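Local coordinates for protein adhesin LabA (Helicobacter pylori, PDB 6GMM) that probably binds LacdiNAc-type glycans of the gastric mucosa, serving as a lectin-like adhesin of the bacterium, at residues K185-A188 against Q189-L192; A195-I198 against I199-N203. All coordinates share one frame; numbering follows the deposited sequence.

Both contacts lie on helix 188-205, in series along the chain: contact 1 (185-192) covers the end of strand 181-185, the short turn after it and the first turn of the helix, and contact 2 (195-203) follows after a two-residue gap, in the middle and later part of the helix. Their centres are about 15 Å apart, and the continuous helix backbone joins them. The helix packs against helices 57-76, 128-145 and 239-264 at both places, so the two contacts trace one member of the helical bundle from its capped start towards its far end. Both fall in the SabA-type extracellular adhesion domain, the family region consistent with LabA's role as an adhesin.

Contact 1 of 2, residues K185-A188 against Q189-L192; sequences KNNA and QVLL
The side-chain amide of N187 lies across the V190 side chain at about a right angle and turns its oxygen towards the start of the helix. Its CG sits between the backbone N and the carbonyl carbon (chi1 82°), which folds the amide back over the first turn. There OD1 accepts from V190 N at 2.9 Å, with the N-H pointing almost straight at it (174°) and the donor tilted moderately from the amide plane. V190 CG2 packs against the same oxygen at 3.4 Å, while ND2 is tied down by T158 O, so both ends of the amide are fixed. V190 CG1, anti to the backbone N, rests 3.5 Å from K185 O.

N187 is thus the N-cap of helix 188-205, receiving the chain from strand 181-185 by way of an inverse gamma turn centred on N186. The regular helix bonding starts from the cap itself: L191 N reaches N187 O at 3.1 Å, in the carbonyl plane, and L192 N reaches A188 O at 3.0 Å from above that carbonyl's plane.

N186 and L191 meet obliquely, with CD1 of L191 3.6 Å from OD1 of N186. That oxygen is buried without a polar partner, whereas ND2 of N186 bonds A144 O on helix 128-145. CG of L191 sits 3.3 Å from N187 O. Around the turn, L191 packs on I140 and L66, L192 on A65, L66 and V256, and A188 on V62 and V256, which joins it to helices 57-76, 128-145 and 239-264.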
ATOM      1  N   LYS A 185       5.551 -13.695  16.475  1.00 27.31           N
ATOM      2  CA  LYS A 185       5.175 -14.241  15.167  1.00 26.33           C
ATOM      3  C   LYS A 185       5.988 -13.574  14.051  1.00 29.26           C
ATOM      4  O   LYS A 185       6.290 -12.369  14.118  1.00 27.33           O
ATOM      5  CB  LYS A 185       3.652 -14.102  14.880  1.00 28.80           C
ATOM      6  CG  LYS A 185       2.682 -14.732  15.894  1.00 41.54           C
ATOM      7  CD  LYS A 185       2.677 -16.255  15.874  1.00 53.51           C
ATOM      8  CE  LYS A 185       1.754 -16.829  16.918  1.00 68.68           C
ATOM      9  NZ  LYS A 185       2.028 -18.276  17.153  1.00 81.58           N
ATOM     10  N   ASN A 186       6.360 -14.370  13.035  1.00 26.53           N
ATOM     11  CA  ASN A 186       7.037 -13.889  11.839  1.00 25.61           C
ATOM     12  C   ASN A 186       5.877 -13.584  10.920  1.00 30.47           C
ATOM     13  O   ASN A 186       5.444 -14.437  10.125  1.00 31.25           O
ATOM     14  CB  ASN A 186       7.959 -14.940  11.196  1.00 26.05           C
ATOM     15  CG  ASN A 186       8.802 -14.362  10.072  1.00 43.43           C
ATOM     16  OD1 ASN A 186       8.560 -13.245   9.600  1.00 36.12           O
ATOM     17  ND2 ASN A 186       9.842 -15.085   9.633  1.00 31.78           N
ATOM     18  N   ASN A 187       5.290 -12.400  11.112  1.00 24.82           N
ATOM     19  CA  ASN A 187       4.146 -11.970  10.319  1.00 23.31           C
ATOM     20  C   ASN A 187       4.267 -10.486  10.124  1.00 27.70           C
ATOM     21  O   ASN A 187       4.943  -9.829  10.921  1.00 27.83           O
ATOM     22  CB  ASN A 187       2.822 -12.423  10.940  1.00 19.78           C
ATOM     23  CG  ASN A 187       2.249 -11.588  12.066  1.00 36.70           C
ATOM     24  OD1 ASN A 187       2.386 -10.361  12.132  1.00 35.50           O
ATOM     25  ND2 ASN A 187       1.466 -12.231  12.912  1.00 26.14           N
ATOM     26  N   ALA A 188       3.670  -9.966   9.052  1.00 23.46           N
ATOM     27  CA  ALA A 188       3.755  -8.564   8.655  1.00 22.97           C
ATOM     28  C   ALA A 188       3.222  -7.565   9.673  1.00 29.48           C
ATOM     29  O   ALA A 188       3.713  -6.441   9.698  1.00 29.56           O
ATOM     30  CB  ALA A 188       3.075  -8.367   7.320  1.00 23.56           C
ATOM     31  N   GLN A 189       2.237  -7.945  10.508  1.00 27.35           N
ATOM     32  CA  GLN A 189       1.684  -7.033  11.518  1.00 27.72           C
ATOM     33  C   GLN A 189       2.745  -6.717  12.569  1.00 31.55           C
ATOM     34  O   GLN A 189       2.990  -5.544  12.885  1.00 32.12           O
ATOM     35  CB  GLN A 189       0.462  -7.663  12.192  1.00 30.20           C
ATOM     36  CG  GLN A 189      -0.659  -6.691  12.467  1.00 48.98           C
ATOM     37  CD  GLN A 189      -1.839  -7.382  13.100  1.00 73.54           C
ATOM     38  OE1 GLN A 189      -2.204  -8.515  12.759  1.00 71.59           O
ATOM     39  NE2 GLN A 189      -2.472  -6.702  14.032  1.00 69.15           N
ATOM     40  N   VAL A 190       3.384  -7.778  13.093  1.00 26.01           N
ATOM     41  CA  VAL A 190       4.463  -7.712  14.101  1.00 24.01           C
ATOM     42  C   VAL A 190       5.652  -6.923  13.538  1.00 24.65           C
ATOM     43  O   VAL A 190       6.114  -5.980  14.178  1.00 24.06           O
ATOM     44  CB  VAL A 190       4.868  -9.145  14.542  1.00 27.73           C
ATOM     45  CG1 VAL A 190       6.122  -9.150  15.409  1.00 26.99           C
ATOM     46  CG2 VAL A 190       3.714  -9.833  15.263  1.00 28.71           C
ATOM     47  N   LEU A 191       6.137  -7.306  12.345  1.00 19.45           N
ATOM     48  CA  LEU A 191       7.288  -6.673  11.690  1.00 18.74           C
ATOM     49  C   LEU A 191       7.089  -5.198  11.413  1.00 19.88           C
ATOM     50  O   LEU A 191       7.987  -4.411  11.705  1.00 19.84           O
ATOM     51  CB  LEU A 191       7.695  -7.434  10.428  1.00 19.14           C
ATOM     52  CG  LEU A 191       8.070  -8.892  10.697  1.00 23.63           C
ATOM     53  CD1 LEU A 191       8.352  -9.627   9.432  1.00 24.16           C
ATOM     54  CD2 LEU A 191       9.214  -8.995  11.706  1.00 27.36           C
ATOM     55  N   LEU A 192       5.911  -4.802  10.928  1.00 16.93           N
ATOM     56  CA  LEU A 192       5.621  -3.386  10.697  1.00 16.72           C
ATOM     57  C   LEU A 192       5.597  -2.585  11.997  1.00 22.20           C
ATOM     58  O   LEU A 192       5.962  -1.406  11.990  1.00 23.06           O
ATOM     59  CB  LEU A 192       4.322  -3.199   9.900  1.00 16.65           C
ATOM     60  CG  LEU A 192       4.457  -3.526   8.416  1.00 20.18           C
ATOM     61  CD1 LEU A 192       3.126  -3.669   7.803  1.00 21.49           C
ATOM     62  CD2 LEU A 192       5.298  -2.460   7.658  1.00 20.45           C
TER

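Contact 2 of 2, residues A195-I198 against I199-N203; sequences ASTI and ITTLN
T201 lies side by side with T197, one turn earlier in helix 188-205, and both side chains point the same way. The motif is a helical threonine whose hydroxyl folds back on the carbonyl four residues before it. From CB of T201, 3.1 Å from T197 O, the side chain branches. OG1 is placed beside the backbone N (chi1 -43°) and donates to T197 O at 2.6 Å. It also lies alongside CG2 of T197, at 3.8 Å, in van der Waals contact. T201 N bonds the same oxygen at 2.9 Å, reaching it from the opposite face of the carbonyl plane to OG1. The second branch, CG2, stands anti to the backbone N, and the T201 side chain as a whole touches N130, K133 and I134 of helix 128-145. The hydroxyl of T197 is itself bonded one turn back, to E193 O.

T200 repeats the pattern on a more open side: its N and OG1 both donate to S196 O, the N nearly along the C=O axis and the hydroxyl from above the plane.

On the buried side I198 and I199 cross obliquely, CG2 of I198 meeting CD1 of I199 at 4.1 Å. They then part, I198 towards W73 and I141, I199 towards I242 and I245. CG1 of I199 lies 3.4 Å from A195 O, the same carbonyl that accepts a weak, long bond from I199 N, at 3.5 Å.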
ATOM      1  N   ALA A 195       9.211  -2.040  12.827  1.00 17.73           N
ATOM      2  CA  ALA A 195       9.688  -0.972  11.953  1.00 16.96           C
ATOM      3  C   ALA A 195       9.243   0.377  12.523  1.00 20.35           C
ATOM      4  O   ALA A 195       9.992   1.343  12.427  1.00 19.22           O
ATOM      5  CB  ALA A 195       9.116  -1.160  10.561  1.00 16.77           C
ATOM      6  N   SER A 196       8.024   0.446  13.117  1.00 17.41           N
ATOM      7  CA  SER A 196       7.511   1.710  13.664  1.00 17.72           C
ATOM      8  C   SER A 196       8.237   2.094  14.916  1.00 26.16           C
ATOM      9  O   SER A 196       8.490   3.274  15.127  1.00 28.96           O
ATOM     10  CB  SER A 196       6.008   1.649  13.906  1.00 19.73           C
ATOM     11  OG  SER A 196       5.524   2.934  14.261  1.00 27.47           O
ATOM     12  N   THR A 197       8.623   1.094  15.739  1.00 22.09           N
ATOM     13  CA  THR A 197       9.378   1.305  16.963  1.00 20.43           C
ATOM     14  C   THR A 197      10.711   1.961  16.645  1.00 22.39           C
ATOM     15  O   THR A 197      11.097   2.904  17.351  1.00 22.59           O
ATOM     16  CB  THR A 197       9.550  -0.008  17.723  1.00 24.85           C
ATOM     17  OG1 THR A 197       8.267  -0.425  18.185  1.00 27.25           O
ATOM     18  CG2 THR A 197      10.508   0.126  18.926  1.00 18.62           C
ATOM     19  N   ILE A 198      11.431   1.459  15.624  1.00 17.50           N
ATOM     20  CA  ILE A 198      12.713   2.036  15.210  1.00 17.51           C
ATOM     21  C   ILE A 198      12.569   3.543  14.948  1.00 21.12           C
ATOM     22  O   ILE A 198      13.170   4.313  15.657  1.00 21.43           O
ATOM     23  CB  ILE A 198      13.292   1.320  13.964  1.00 18.77           C
ATOM     24  CG1 ILE A 198      13.707  -0.142  14.283  1.00 18.44           C
ATOM     25  CG2 ILE A 198      14.461   2.141  13.366  1.00 17.56           C
ATOM     26  CD1 ILE A 198      14.078  -0.956  13.055  1.00 17.39           C
ATOM     27  N   ILE A 199      11.713   3.936  13.983  1.00 21.48           N
ATOM     28  CA  ILE A 199      11.501   5.303  13.514  1.00 22.33           C
ATOM     29  C   ILE A 199      10.852   6.175  14.581  1.00 24.37           C
ATOM     30  O   ILE A 199      11.340   7.284  14.819  1.00 22.45           O
ATOM     31  CB  ILE A 199      10.732   5.337  12.148  1.00 25.87           C
ATOM     32  CG1 ILE A 199      11.256   4.256  11.153  1.00 26.29           C
ATOM     33  CG2 ILE A 199      10.778   6.734  11.506  1.00 26.71           C
ATOM     34  CD1 ILE A 199      12.704   4.478  10.543  1.00 34.10           C
ATOM     35  N   THR A 200       9.775   5.685  15.236  1.00 20.13           N
ATOM     36  CA  THR A 200       9.110   6.465  16.292  1.00 20.28           C
ATOM     37  C   THR A 200      10.096   6.780  17.426  1.00 23.12           C
ATOM     38  O   THR A 200      10.215   7.963  17.772  1.00 21.94           O
ATOM     39  CB  THR A 200       7.805   5.810  16.755  1.00 27.96           C
ATOM     40  OG1 THR A 200       7.019   5.540  15.586  1.00 32.75           O
ATOM     41  CG2 THR A 200       7.007   6.706  17.685  1.00 22.67           C
ATOM     42  N   THR A 201      10.859   5.741  17.938  1.00 20.38           N
ATOM     43  CA  THR A 201      11.838   5.951  19.026  1.00 21.31           C
ATOM     44  C   THR A 201      12.945   6.912  18.577  1.00 26.90           C
ATOM     45  O   THR A 201      13.277   7.830  19.329  1.00 28.59           O
ATOM     46  CB  THR A 201      12.368   4.628  19.620  1.00 23.80           C
ATOM     47  OG1 THR A 201      11.284   3.699  19.795  1.00 26.32           O
ATOM     48  CG2 THR A 201      13.023   4.833  20.944  1.00 20.04           C
ATOM     49  N   LEU A 202      13.469   6.734  17.336  1.00 22.97           N
ATOM     50  CA  LEU A 202      14.509   7.601  16.766  1.00 23.72           C
ATOM     51  C   LEU A 202      14.040   9.045  16.719  1.00 28.70           C
ATOM     52  O   LEU A 202      14.760   9.945  17.135  1.00 29.35           O
ATOM     53  CB  LEU A 202      14.828   7.171  15.324  1.00 24.03           C
ATOM     54  CG  LEU A 202      16.289   7.015  14.874  1.00 30.53           C
ATOM     55  CD1 LEU A 202      16.392   7.081  13.360  1.00 31.32           C
ATOM     56  CD2 LEU A 202      17.256   8.045  15.516  1.00 36.33           C
ATOM     57  N   ASN A 203      12.830   9.256  16.208  1.00 26.06           N
ATOM     58  CA  ASN A 203      12.252  10.572  16.008  1.00 27.05           C
ATOM     59  C   ASN A 203      11.995  11.323  17.298  1.00 33.26           C
ATOM     60  O   ASN A 203      12.374  12.497  17.369  1.00 33.51           O
ATOM     61  CB  ASN A 203      10.995  10.477  15.147  1.00 22.89           C
ATOM     62  CG  ASN A 203      10.446  11.810  14.721  1.00 44.64           C
ATOM     63  OD1 ASN A 203      11.114  12.618  14.050  1.00 31.07           O
ATOM     64  ND2 ASN A 203       9.215  12.067  15.120  1.00 39.28           N
TER